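Local coordinates for protein putative branched-chain amino acid ABC transporter (Chromobacterium violaceum, PDB 4PYR) that binds glutathione in the cleft of a two-lobed periplasmic-binding-protein-like LppC fold and may act as an enzyme regulator, at residues A[27-32]-A[234-239]; A[33-38]-A[256-261]; A[189-194]-A[211-216]; A[222-227]-A[249-254]. One frame throughout, in Å; residues are numbered along the deposited sequence. Where two conformers were deposited one is given.

Contact 1. Residues A[27-32]-A[234-239]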
loop_
_atom_site.group_PDB
_atom_site.type_symbol
_atom_site.label_atom_id
_atom_site.label_comp_id
_atom_site.label_asym_id
_atom_site.label_seq_id
_atom_site.Cartn_x
_atom_site.Cartn_y
_atom_site.Cartn_z
ATOM N N GLU A 27 -5.890 16.152 5.902
ATOM C CA GLU A 27 -5.848 17.560 6.370
ATOM C C GLU A 27 -4.564 18.236 5.891
ATOM O O GLU A 27 -4.599 19.352 5.353
ATOM C CB GLU A 27 -5.837 17.657 7.915
ATOM C CG GLU A 27 -7.136 17.299 8.630
ATOM C CD GLU A 27 -8.271 18.314 8.492
ATOM O OE1 GLU A 27 -8.034 19.523 8.206
ATOM O OE2 GLU A 27 -9.430 17.884 8.676
ATOM N N ALA A 28 -3.423 17.589 6.110
ATOM C CA ALA A 28 -2.127 18.169 5.677
ATOM C C ALA A 28 -2.147 18.552 4.165
ATOM O O ALA A 28 -1.683 19.623 3.764
ATOM C CB ALA A 28 -0.989 17.204 5.961
ATOM N N ALA A 29 -2.681 17.661 3.340
ATOM C CA ALA A 29 -2.702 17.876 1.915
ATOM C C ALA A 29 -3.707 19.025 1.598
ATOM O O ALA A 29 -3.431 19.865 0.737
ATOM C CB ALA A 29 -3.093 16.606 1.196
ATOM N N ALA A 30 -4.856 19.047 2.284
ATOM C CA ALA A 30 -5.818 20.118 2.077
ATOM C C ALA A 30 -5.238 21.488 2.416
ATOM O O ALA A 30 -5.477 22.483 1.712
ATOM C CB ALA A 30 -7.071 19.877 2.915
ATOM N N GLN A 31 -4.472 21.578 3.493
ATOM C CA GLN A 31 -3.880 22.838 3.862
ATOM C C GLN A 31 -2.846 23.352 2.842
ATOM O O GLN A 31 -2.753 24.538 2.615
ATOM C CB GLN A 31 -3.267 22.702 5.253
ATOM C CG GLN A 31 -4.349 22.623 6.298
ATOM C CD GLN A 31 -3.839 22.240 7.670
ATOM O OE1 GLN A 31 -2.639 22.323 7.945
ATOM N NE2 GLN A 31 -4.759 21.820 8.550
ATOM N N VAL A 32 -2.129 22.449 2.204
ATOM C CA VAL A 32 -1.146 22.814 1.208
ATOM C C VAL A 32 -1.821 23.136 -0.112
ATOM O O VAL A 32 -1.619 24.199 -0.672
ATOM C CB VAL A 32 -0.126 21.704 1.001
ATOM C CG1 VAL A 32 0.759 22.019 -0.181
ATOM C CG2 VAL A 32 0.746 21.549 2.227
ATOM N N GLN A 234 7.999 16.549 -1.532
ATOM C CA GLN A 234 8.553 17.781 -0.920
ATOM C C GLN A 234 7.540 18.788 -0.462
ATOM O O GLN A 234 7.768 19.523 0.486
ATOM C CB GLN A 234 9.422 18.523 -1.947
ATOM C CG GLN A 234 10.634 17.805 -2.360
ATOM C CD GLN A 234 11.505 18.668 -3.219
ATOM O OE1 GLN A 234 11.048 19.533 -3.966
ATOM N NE2 GLN A 234 12.763 18.455 -3.091
ATOM N N ARG A 235 6.409 18.900 -1.147
ATOM C CA ARG A 235 5.523 19.993 -0.807
ATOM C C ARG A 235 4.641 19.752 0.417
ATOM O O ARG A 235 4.037 20.678 0.921
ATOM C CB ARG A 235 4.683 20.457 -2.021
ATOM C CG ARG A 235 3.653 19.501 -2.517
ATOM C CD ARG A 235 2.718 20.264 -3.463
ATOM N NE ARG A 235 1.695 19.379 -3.950
ATOM C CZ ARG A 235 1.791 18.716 -5.098
ATOM N NH1 ARG A 235 2.875 18.875 -5.851
ATOM N NH2 ARG A 235 0.800 17.894 -5.488
ATOM N N TYR A 236 4.548 18.516 0.905
ATOM C CA TYR A 236 3.708 18.273 2.079
ATOM C C TYR A 236 4.539 18.116 3.349
ATOM O O TYR A 236 5.626 17.543 3.307
ATOM C CB TYR A 236 2.862 17.017 1.876
ATOM C CG TYR A 236 2.001 17.085 0.653
ATOM C CD1 TYR A 236 0.882 17.910 0.620
ATOM C CD2 TYR A 236 2.320 16.382 -0.468
ATOM C CE1 TYR A 236 0.140 18.063 -0.533
ATOM C CE2 TYR A 236 1.551 16.495 -1.633
ATOM C CZ TYR A 236 0.467 17.353 -1.646
ATOM O OH TYR A 236 -0.284 17.509 -2.803
ATOM N N PRO A 237 4.013 18.615 4.469
ATOM C CA PRO A 237 4.804 18.512 5.706
ATOM C C PRO A 237 4.890 17.063 6.183
ATOM O O PRO A 237 3.986 16.257 5.919
ATOM C CB PRO A 237 4.008 19.364 6.705
ATOM C CG PRO A 237 2.591 19.157 6.255
ATOM C CD PRO A 237 2.694 19.237 4.710
ATOM N N ARG A 238 6.005 16.735 6.831
ATOM C CA ARG A 238 6.150 15.424 7.455
ATOM C C ARG A 238 5.183 15.406 8.643
ATOM O O ARG A 238 4.773 16.476 9.135
ATOM C CB ARG A 238 7.583 15.178 7.908
ATOM C CG ARG A 238 8.661 15.461 6.874
ATOM C CD ARG A 238 8.521 14.674 5.599
ATOM N NE ARG A 238 8.688 13.229 5.793
ATOM C CZ ARG A 238 8.754 12.336 4.812
ATOM N NH1 ARG A 238 8.902 11.052 5.130
ATOM N NH2 ARG A 238 8.640 12.702 3.526
ATOM N N PRO A 239 4.802 14.213 9.136
ATOM C CA PRO A 239 3.935 14.228 10.323
ATOM C C PRO A 239 4.634 14.868 11.519
ATOM O O PRO A 239 5.874 14.816 11.669
ATOM C CB PRO A 239 3.632 12.738 10.603
ATOM C CG PRO A 239 4.352 11.947 9.591
ATOM C CD PRO A 239 5.135 12.855 8.670
#
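Arg-235 opens the contact with its backbone: its carbonyl O lies 3.6 Å from CG2 of Val-32, at the C-terminal end of helix 16-33. In this periplasmic-binding-protein-like fold, helix 16-33 belongs to the first beta-alpha-beta unit, whereas 234-239 leads out of helix 231-235 toward helix 245-265, so the contact joins regions some 200 residues apart. The side chain of Arg-235 was modelled in two conformers, and its place over a face of the Tyr-236 ring is therefore doubtful.

Tyr-236 makes the largest share of the packing from this segment. With CG anti to its carbonyl carbon (chi1 -57°), the ring swings toward the helix and presents the CD1–CE1 side. Tyr-236 CE1 comes within 3.8 Å of Ala-29 CA and 3.9 Å of Ala-29 CB, and Tyr-236 CD1 is 3.9 Å from Val-32 CB. Both residues approach obliquely. The carbonyl O of Ala-28, in contrast, sits near the ring plane, 4.4 Å from Tyr-236 CD1, which is packing distance.

Pro-237 extends the apolar surface along the helix. Its backbone O accepts a hydrogen bond from Tyr-251 OH, so the loop contacts helix 245-265 as well as helix 16-33. The pyrrolidine ring spans one turn of helix 16-33, with Pro-237 CD 3.9 Å from Val-32 CG2 and Pro-237 CG 4.1 Å from Ala-28 CB.

Contact 2. Residues A[33-38]-A[256-261]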
loop_
_atom_site.group_PDB
_atom_site.type_symbol
_atom_site.label_atom_id
_atom_site.label_comp_id
_atom_site.label_asym_id
_atom_site.label_seq_id
_atom_site.Cartn_x
_atom_site.Cartn_y
_atom_site.Cartn_z
ATOM N N ASP A 33 -2.620 22.203 -0.585
ATOM C CA ASP A 33 -3.133 22.316 -1.936
ATOM C C ASP A 33 -4.287 23.283 -2.051
ATOM O O ASP A 33 -4.436 23.912 -3.100
ATOM C CB ASP A 33 -3.599 20.922 -2.399
ATOM C CG ASP A 33 -2.460 20.002 -2.745
ATOM O OD1 ASP A 33 -1.263 20.354 -2.656
ATOM O OD2 ASP A 33 -2.788 18.906 -3.181
ATOM N N GLN A 34 -5.128 23.386 -1.022
ATOM C CA GLN A 34 -6.247 24.376 -0.987
ATOM C C GLN A 34 -7.134 24.377 -2.190
ATOM O O GLN A 34 -7.609 25.432 -2.653
ATOM C CB GLN A 34 -5.722 25.722 -0.813
ATOM C CG GLN A 34 -5.151 25.828 0.561
ATOM C CD GLN A 34 -4.361 27.038 0.562
ATOM O OE1 GLN A 34 -4.927 28.119 0.713
ATOM N NE2 GLN A 34 -3.092 26.910 0.174
ATOM N N SER A 35 -7.361 23.156 -2.640
ATOM C CA SER A 35 -8.145 22.878 -3.817
ATOM C C SER A 35 -9.539 22.307 -3.455
ATOM O O SER A 35 -10.340 22.029 -4.348
ATOM C CB SER A 35 -7.318 21.934 -4.707
ATOM O OG SER A 35 -6.765 20.880 -3.917
ATOM N N ALA A 36 -9.853 22.198 -2.156
ATOM C CA ALA A 36 -11.110 21.613 -1.697
ATOM C C ALA A 36 -11.426 21.989 -0.253
ATOM O O ALA A 36 -10.524 22.316 0.551
ATOM C CB ALA A 36 -11.081 20.087 -1.808
ATOM N N GLU A 37 -12.707 21.886 0.070
ATOM C CA GLU A 37 -13.207 22.004 1.427
ATOM C C GLU A 37 -13.451 20.626 1.978
ATOM O O GLU A 37 -13.911 19.760 1.269
ATOM C CB GLU A 37 -14.509 22.784 1.432
ATOM C CG GLU A 37 -15.049 23.079 2.828
ATOM C CD GLU A 37 -16.140 24.146 2.833
ATOM O OE1 GLU A 37 -16.195 24.988 1.898
ATOM O OE2 GLU A 37 -16.953 24.151 3.795
ATOM N N LEU A 38 -13.110 20.393 3.240
ATOM C CA LEU A 38 -13.385 19.124 3.878
ATOM C C LEU A 38 -14.690 19.173 4.695
ATOM O O LEU A 38 -14.975 20.149 5.389
ATOM C CB LEU A 38 -12.225 18.759 4.812
ATOM C CG LEU A 38 -10.829 18.686 4.199
ATOM C CD1 LEU A 38 -9.783 18.266 5.272
ATOM C CD2 LEU A 38 -10.747 17.738 3.047
ATOM N N ASP A 256 -2.390 11.180 -0.431
ATOM C CA ASP A 256 -2.826 10.775 -1.803
ATOM C C ASP A 256 -4.341 10.604 -1.935
ATOM O O ASP A 256 -4.867 10.829 -3.038
ATOM C CB ASP A 256 -2.120 9.514 -2.247
ATOM C CG ASP A 256 -0.709 9.763 -2.747
ATOM O OD1 ASP A 256 -0.260 10.925 -2.874
ATOM O OD2 ASP A 256 -0.040 8.774 -3.047
ATOM N N ALA A 257 -5.040 10.271 -0.855
ATOM C CA ALA A 257 -6.526 10.130 -0.916
ATOM C C ALA A 257 -7.124 11.523 -1.207
ATOM O O ALA A 257 -8.038 11.655 -2.032
ATOM C CB ALA A 257 -7.082 9.555 0.395
ATOM N N TYR A 258 -6.625 12.556 -0.503
ATOM C CA TYR A 258 -7.013 13.900 -0.753
ATOM C C TYR A 258 -6.757 14.237 -2.237
ATOM O O TYR A 258 -7.659 14.740 -2.926
ATOM C CB TYR A 258 -6.235 14.877 0.093
ATOM C CG TYR A 258 -6.569 16.294 -0.305
ATOM C CD1 TYR A 258 -7.600 16.951 0.286
ATOM C CD2 TYR A 258 -5.821 16.991 -1.270
ATOM C CE1 TYR A 258 -7.902 18.286 -0.055
ATOM C CE2 TYR A 258 -6.128 18.290 -1.632
ATOM C CZ TYR A 258 -7.172 18.917 -1.032
ATOM O OH TYR A 258 -7.521 20.203 -1.398
ATOM N N ARG A 259 -5.545 13.937 -2.736
ATOM C CA ARG A 259 -5.180 14.332 -4.087
ATOM C C ARG A 259 -6.022 13.647 -5.129
ATOM O O ARG A 259 -6.435 14.293 -6.095
ATOM C CB ARG A 259 -3.715 14.099 -4.353
ATOM C CG ARG A 259 -2.810 14.904 -3.382
ATOM C CD ARG A 259 -1.313 14.542 -3.450
ATOM N NE ARG A 259 -0.736 14.804 -4.761
ATOM C CZ ARG A 259 0.253 14.147 -5.332
ATOM N NH1 ARG A 259 0.829 13.106 -4.734
ATOM N NH2 ARG A 259 0.695 14.524 -6.510
ATOM N N LEU A 260 -6.243 12.353 -4.939
ATOM C CA LEU A 260 -7.113 11.584 -5.862
ATOM C C LEU A 260 -8.547 12.043 -5.809
ATOM O O LEU A 260 -9.200 12.161 -6.865
ATOM C CB LEU A 260 -7.069 10.103 -5.567
ATOM C CG LEU A 260 -5.906 9.326 -6.081
ATOM C CD1 LEU A 260 -6.077 7.890 -5.583
ATOM C CD2 LEU A 260 -5.862 9.351 -7.581
ATOM N N ALA A 261 -9.054 12.319 -4.614
ATOM C CA ALA A 261 -10.426 12.825 -4.471
ATOM C C ALA A 261 -10.622 14.082 -5.263
ATOM O O ALA A 261 -11.637 14.230 -5.969
ATOM C CB ALA A 261 -10.751 13.073 -3.015
#
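Two torsions bring Tyr-258 and Ser-35 together: CG of Tyr-258 stands opposite its backbone N (chi1 174°), which points the ring toward the 33-38 segment, while Ser-35 OG lies between its own N and carbonyl carbon (chi1 46°). The hydroxyls meet at 2.7 Å between Ser-35 OG and Tyr-258 OH, a hydrogen bond in which either could be the donor; OG lies near the ring plane. The target is the connection of a parallel beta-alpha-beta crossover, strand 2-8, helix 16-33 and strand 36-42, in the Rossmann-like sheet of the N-terminal lobe. Gln-34 breaks the helix with positive phi, and the chain then turns into the edge strand.

Around the ring the packing is mixed. CB of Asp-33 rests obliquely 3.7 Å from CE2 of Tyr-258, the two side chains passing in opposite directions with carboxylate and ring planes 56° apart. CB of Ala-36 lies 3.6 Å from Tyr-258 OH, and Leu-38 CD2 reaches the ring edge, 4.2 Å from Tyr-258 CE1.

The charged ends find partners elsewhere. Asp-33 OD2 probably accepts a hydrogen bond from Tyr-236 OH, and Arg-259 NH2 forms a salt bridge with Asp-276. One turn back on its own helix, Arg-259 NH1 makes a second salt bridge, 3.1 Å to Asp-256 OD1, on the syn side but tilted out of the carboxylate plane. Toward Asp-33 it offers carbon: CG of Arg-259 is 4.0 Å from Asp-33 OD2.

Contact 3. Residues A[189-194]-A[211-216]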
loop_
_atom_site.group_PDB
_atom_site.type_symbol
_atom_site.label_atom_id
_atom_site.label_comp_id
_atom_site.label_asym_id
_atom_site.label_seq_id
_atom_site.Cartn_x
_atom_site.Cartn_y
_atom_site.Cartn_z
ATOM N N LEU A 189 18.512 -14.156 8.467
ATOM C CA LEU A 189 18.922 -14.814 7.254
ATOM C C LEU A 189 19.987 -13.964 6.507
ATOM O O LEU A 189 21.009 -14.478 5.999
ATOM C CB LEU A 189 17.700 -14.975 6.352
ATOM C CG LEU A 189 17.951 -15.613 4.996
ATOM C CD1 LEU A 189 18.748 -16.902 5.166
ATOM C CD2 LEU A 189 16.627 -15.862 4.298
ATOM N N LYS A 190 19.784 -12.643 6.452
ATOM C CA LYS A 190 20.744 -11.779 5.770
ATOM C C LYS A 190 22.145 -11.946 6.348
ATOM O O LYS A 190 23.117 -12.031 5.592
ATOM C CB LYS A 190 20.265 -10.304 5.829
ATOM C CG LYS A 190 21.125 -9.277 5.068
ATOM C CD LYS A 190 21.225 -9.544 3.573
ATOM C CE LYS A 190 22.018 -8.464 2.839
ATOM N NZ LYS A 190 23.458 -8.644 2.965
ATOM N N SER A 191 22.232 -12.103 7.679
ATOM C CA SER A 191 23.504 -12.299 8.349
ATOM C C SER A 191 24.176 -13.662 8.036
ATOM O O SER A 191 25.388 -13.788 8.148
ATOM C CB SER A 191 23.320 -12.166 9.862
ATOM O OG SER A 191 22.982 -10.829 10.220
ATOM N N ALA A 192 23.365 -14.645 7.645
ATOM C CA ALA A 192 23.885 -15.965 7.280
ATOM C C ALA A 192 24.250 -16.119 5.808
ATOM O O ALA A 192 25.022 -17.008 5.438
ATOM C CB ALA A 192 22.849 -16.999 7.662
ATOM N N LEU A 193 23.630 -15.313 4.955
ATOM C CA LEU A 193 23.819 -15.465 3.532
ATOM C C LEU A 193 25.181 -14.976 3.169
ATOM O O LEU A 193 25.774 -14.146 3.873
ATOM C CB LEU A 193 22.804 -14.626 2.769
ATOM C CG LEU A 193 21.379 -15.187 2.767
ATOM C CD1 LEU A 193 20.457 -14.179 2.110
ATOM C CD2 LEU A 193 21.333 -16.515 2.022
ATOM N N THR A 194 25.678 -15.444 2.033
ATOM C CA THR A 194 26.943 -14.923 1.544
ATOM C C THR A 194 26.807 -13.388 1.416
ATOM O O THR A 194 25.749 -12.896 0.994
ATOM C CB THR A 194 27.304 -15.542 0.202
ATOM O OG1 THR A 194 26.853 -16.899 0.170
ATOM C CG2 THR A 194 28.750 -15.501 -0.013
ATOM N N GLN A 211 18.425 -0.657 11.587
ATOM C CA GLN A 211 18.314 -1.989 10.958
ATOM C C GLN A 211 19.654 -2.391 10.318
ATOM O O GLN A 211 19.718 -2.720 9.147
ATOM C CB GLN A 211 17.175 -1.976 9.903
ATOM C CG GLN A 211 15.808 -1.804 10.531
ATOM C CD GLN A 211 14.675 -2.086 9.542
ATOM O OE1 GLN A 211 14.339 -3.223 9.277
ATOM N NE2 GLN A 211 14.069 -1.028 9.025
ATOM N N PRO A 212 20.756 -2.379 11.106
ATOM C CA PRO A 212 22.067 -2.636 10.482
ATOM C C PRO A 212 22.251 -3.998 9.843
ATOM O O PRO A 212 23.038 -4.122 8.892
ATOM C CB PRO A 212 23.059 -2.490 11.646
ATOM C CG PRO A 212 22.243 -2.738 12.856
ATOM C CD PRO A 212 20.848 -2.277 12.570
ATOM N N GLU A 213 21.492 -5.013 10.310
ATOM C CA GLU A 213 21.605 -6.360 9.678
ATOM C C GLU A 213 21.018 -6.444 8.295
ATOM O O GLU A 213 21.392 -7.329 7.542
ATOM C CB GLU A 213 20.980 -7.480 10.522
ATOM C CG GLU A 213 21.769 -7.737 11.810
ATOM C CD GLU A 213 21.595 -6.614 12.802
ATOM O OE1 GLU A 213 20.432 -6.091 12.894
ATOM O OE2 GLU A 213 22.577 -6.250 13.420
ATOM N N LEU A 214 20.122 -5.516 7.939
ATOM C CA LEU A 214 19.455 -5.528 6.613
ATOM C C LEU A 214 20.112 -4.571 5.610
ATOM O O LEU A 214 19.684 -4.387 4.512
ATOM C CB LEU A 214 17.973 -5.231 6.795
ATOM C CG LEU A 214 17.172 -6.390 7.423
ATOM C CD1 LEU A 214 15.800 -5.982 7.907
ATOM C CD2 LEU A 214 17.218 -7.659 6.564
ATOM N N ALA A 215 21.218 -3.965 5.991
ATOM C CA ALA A 215 21.966 -3.032 5.133
ATOM C C ALA A 215 22.287 -3.677 3.806
ATOM O O ALA A 215 22.770 -4.808 3.718
ATOM C CB ALA A 215 23.240 -2.581 5.794
ATOM N N GLY A 216 21.994 -2.938 2.754
ATOM C CA GLY A 216 22.268 -3.439 1.408
ATOM C C GLY A 216 21.132 -4.193 0.747
ATOM O O GLY A 216 21.196 -4.466 -0.444
HETATM O O HOH W 1 23.471 -6.725 5.545
HETATM O O HOH W 2 24.475 -6.467 1.472
HETATM O O HOH W 3 23.621 -8.838 7.943
#
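Lys-190 and Leu-214 run with their CA atoms 6.4 Å apart, as do Ser-191 and Glu-213, the closest backbone approaches of the two segments. The first segment takes in the end of helix 183-192 and the start of the loop after it; that helix belongs to a beta-alpha-beta crossover from strand 176-180 to the parallel neighbouring strand 199-201. The second, 211-216, has no regular secondary structure and leads on to strand 218-220 of the same sheet. A backbone bond from Leu-214 N to Gln-211 O (i+3 to i) closes a turn there, and Gly-216, at positive phi, lets the chain swing on toward that strand.

The side chain of Lys-190 spans the interface. Its CG is anti to the backbone N (chi1 -176°), and bends at chi2 and chi4 fold the chain along the turn. Lys-190 CG thus packs 3.2 Å from the carbonyl O of Glu-213, while Lys-190 CB faces Leu-214 CD2 at 4.1 Å.

Polar coupling runs through water. The ammonium NZ of Lys-190 donates to two waters; one of them donates in turn to Glu-213 O and to Ala-215 O, the latter bond measuring 2.7 Å from the water to Ala-215 O. The other water, 2.8 Å from Lys-190 NZ, also donates to Ala-215 O. These waters bridge the ammonium group to the carbonyls of Glu-213 and Ala-215, consistent with the surface position. A third water donates to Glu-213 O at 2.7 Å and is 3.1 Å from Ser-191 OG, which also bonds to Ala-187 O and touches Glu-213 CG at 3.7 Å.

Contact 4. Residues A[222-227]-A[249-254]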
loop_
_atom_site.group_PDB
_atom_site.type_symbol
_atom_site.label_atom_id
_atom_site.label_comp_id
_atom_site.label_asym_id
_atom_site.label_seq_id
_atom_site.Cartn_x
_atom_site.Cartn_y
_atom_site.Cartn_z
HETATM N N MSE A 222 7.284 3.448 -0.653
HETATM C CA MSE A 222 6.767 4.724 -1.053
HETATM C C MSE A 222 7.794 5.775 -1.375
HETATM O O MSE A 222 8.783 5.913 -0.673
HETATM C CB MSE A 222 5.970 5.319 0.086
HETATM C CG MSE A 222 4.801 4.447 0.474
HETATM SE SE MSE A 222 3.745 5.516 1.727
HETATM C CE MSE A 222 2.250 4.209 1.700
ATOM N N PRO A 223 7.549 6.589 -2.415
ATOM C CA PRO A 223 8.322 7.839 -2.617
ATOM C C PRO A 223 8.422 8.675 -1.350
ATOM O O PRO A 223 9.477 9.313 -1.097
ATOM C CB PRO A 223 7.507 8.580 -3.691
ATOM C CG PRO A 223 6.900 7.472 -4.448
ATOM C CD PRO A 223 6.501 6.421 -3.439
ATOM N N TRP A 224 7.372 8.630 -0.533
ATOM C CA TRP A 224 7.345 9.381 0.706
ATOM C C TRP A 224 8.610 9.130 1.571
ATOM O O TRP A 224 9.103 10.065 2.246
ATOM C CB TRP A 224 6.084 9.023 1.488
ATOM C CG TRP A 224 5.894 9.843 2.726
ATOM C CD1 TRP A 224 5.945 9.408 4.022
ATOM C CD2 TRP A 224 5.561 11.229 2.779
ATOM N NE1 TRP A 224 5.682 10.454 4.879
ATOM C CE2 TRP A 224 5.434 11.580 4.138
ATOM C CE3 TRP A 224 5.384 12.212 1.816
ATOM C CZ2 TRP A 224 5.159 12.874 4.544
ATOM C CZ3 TRP A 224 5.091 13.492 2.232
ATOM C CH2 TRP A 224 4.974 13.801 3.562
ATOM N N PHE A 225 9.092 7.885 1.563
ATOM C CA PHE A 225 10.321 7.517 2.280
ATOM C C PHE A 225 11.569 7.555 1.395
ATOM O O PHE A 225 12.664 7.938 1.848
ATOM C CB PHE A 225 10.188 6.088 2.865
ATOM C CG PHE A 225 9.003 5.910 3.791
ATOM C CD1 PHE A 225 8.855 6.653 4.918
ATOM C CD2 PHE A 225 8.044 4.974 3.501
ATOM C CE1 PHE A 225 7.772 6.465 5.761
ATOM C CE2 PHE A 225 6.938 4.807 4.308
ATOM C CZ PHE A 225 6.810 5.534 5.448
ATOM N N LEU A 226 11.457 7.113 0.151
ATOM C CA LEU A 226 12.631 6.849 -0.675
ATOM C C LEU A 226 13.074 7.999 -1.601
ATOM O O LEU A 226 14.163 7.920 -2.158
ATOM C CB LEU A 226 12.403 5.594 -1.517
ATOM C CG LEU A 226 12.217 4.318 -0.722
ATOM C CD1 LEU A 226 11.950 3.156 -1.648
ATOM C CD2 LEU A 226 13.435 4.059 0.159
HETATM N N MSE A 227 12.209 8.991 -1.824
HETATM C CA MSE A 227 12.472 10.024 -2.822
HETATM C C MSE A 227 12.196 11.374 -2.222
HETATM O O MSE A 227 11.199 12.008 -2.530
HETATM C CB MSE A 227 11.544 9.748 -4.012
HETATM C CG MSE A 227 11.936 8.471 -4.724
HETATM SE SE MSE A 227 10.764 8.268 -6.316
HETATM C CE MSE A 227 11.413 9.789 -7.387
ATOM N N ARG A 249 2.938 5.367 6.747
ATOM C CA ARG A 249 2.355 4.975 5.463
ATOM C C ARG A 249 0.897 5.421 5.424
ATOM O O ARG A 249 0.427 5.757 4.348
ATOM C CB ARG A 249 2.495 3.471 5.129
ATOM C CG ARG A 249 3.921 3.073 4.711
ATOM C CD ARG A 249 4.099 1.629 4.245
ATOM N NE ARG A 249 5.524 1.403 4.226
ATOM C CZ ARG A 249 6.196 0.860 5.240
ATOM N NH1 ARG A 249 5.550 0.378 6.303
ATOM N NH2 ARG A 249 7.511 0.756 5.167
ATOM N N LEU A 250 0.204 5.398 6.564
ATOM C CA LEU A 250 -1.214 5.800 6.594
ATOM C C LEU A 250 -1.372 7.298 6.448
ATOM O O LEU A 250 -2.325 7.773 5.867
ATOM C CB LEU A 250 -1.937 5.339 7.854
ATOM C CG LEU A 250 -1.980 3.831 8.082
ATOM C CD1 LEU A 250 -2.446 3.516 9.491
ATOM C CD2 LEU A 250 -2.892 3.184 7.035
ATOM N N TYR A 251 -0.429 8.071 6.968
ATOM C CA TYR A 251 -0.415 9.524 6.764
ATOM C C TYR A 251 -0.254 9.847 5.276
ATOM O O TYR A 251 -1.019 10.677 4.712
ATOM C CB TYR A 251 0.748 10.112 7.581
ATOM C CG TYR A 251 0.968 11.602 7.442
ATOM C CD1 TYR A 251 0.230 12.521 8.205
ATOM C CD2 TYR A 251 1.933 12.109 6.574
ATOM C CE1 TYR A 251 0.468 13.898 8.116
ATOM C CE2 TYR A 251 2.166 13.486 6.445
ATOM C CZ TYR A 251 1.453 14.379 7.221
ATOM O OH TYR A 251 1.681 15.736 7.130
ATOM N N ALA A 252 0.677 9.158 4.630
ATOM C CA ALA A 252 0.939 9.351 3.216
ATOM C C ALA A 252 -0.279 8.894 2.432
ATOM O O ALA A 252 -0.611 9.505 1.423
ATOM C CB ALA A 252 2.193 8.609 2.774
ATOM N N LEU A 253 -0.937 7.841 2.891
ATOM C CA LEU A 253 -2.160 7.365 2.230
ATOM C C LEU A 253 -3.193 8.473 2.251
ATOM O O LEU A 253 -3.916 8.682 1.254
ATOM C CB LEU A 253 -2.665 6.092 2.948
ATOM C CG LEU A 253 -3.935 5.481 2.355
ATOM C CD1 LEU A 253 -3.658 4.932 0.984
ATOM C CD2 LEU A 253 -4.442 4.394 3.301
ATOM N N GLY A 254 -3.309 9.162 3.376
ATOM C CA GLY A 254 -4.206 10.318 3.504
ATOM C C GLY A 254 -3.922 11.439 2.523
ATOM O O GLY A 254 -4.850 12.015 1.896
#
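Helix 245-265, which carries Leu-253 of the glutathione pocket, is packed on its flank by Met-222, Trp-224 and Phe-225 through Arg-249, Tyr-251 and Ala-252. Met-222, a selenomethionine at the N-cap of helix 223-226, extends beyond CG. Met-222 SE rests 3.6 Å from Ala-252 CB and Met-222 CE 3.5 Å from Arg-249 CB; the side chain also touches Leu-104, a glutathione-binding residue. The indole of Trp-224 takes the same methyl on one face: Ala-252 CB stands 4.1 Å from the centroid of the five-membered ring, 19° off its normal, a CH-pi contact.

In the two-lobed fold, 223-226 follows strand 218-220 of the mixed sheet, whereas helix 245-265 also packs against helix 16-33 of the N-terminal lobe through Leu-250 and Tyr-251. Trp-224 reaches helix 245-265 with CZ2, 3.6 Å from Tyr-251 CE2 in an oblique pair with planes at 47°. Its NE1 is hydrogen-bonded to Glu-248 OE2.

Phe-225 crosses Arg-249 at about a right angle, Arg-249 CG lying in the ring plane at its edge, 3.5 Å from Phe-225 CE2. Beyond that aliphatic contact, Arg-249 NH2 is secured by a salt bridge to Asp-221 and a hydrogen bond to the backbone O of Asn-206.

Contacts 1, 2 and 4 form one neighbourhood: contact 1 lies about 10 Å centre to centre from contact 2 and about 12 Å from contact 4, and contacts 2 and 4 are about 16 Å apart. Helix 245-265 serves both 2 and 4, while helix 16-33 and strand 36-42, successive in the chain, serve 1 and 2. Along the chain contact 1 crosses both 2 and 4, so late residues return to the N-terminal lobe. Contact 3 stands apart, about 25 Å from contact 4 between centres, beside the mixed sheet, and closes before contact 4 opens. Of the four, contact 4 reaches the glutathione pocket, through Leu-253 and through Met-222 beside Leu-104; contacts 1 and 2 lie away from it.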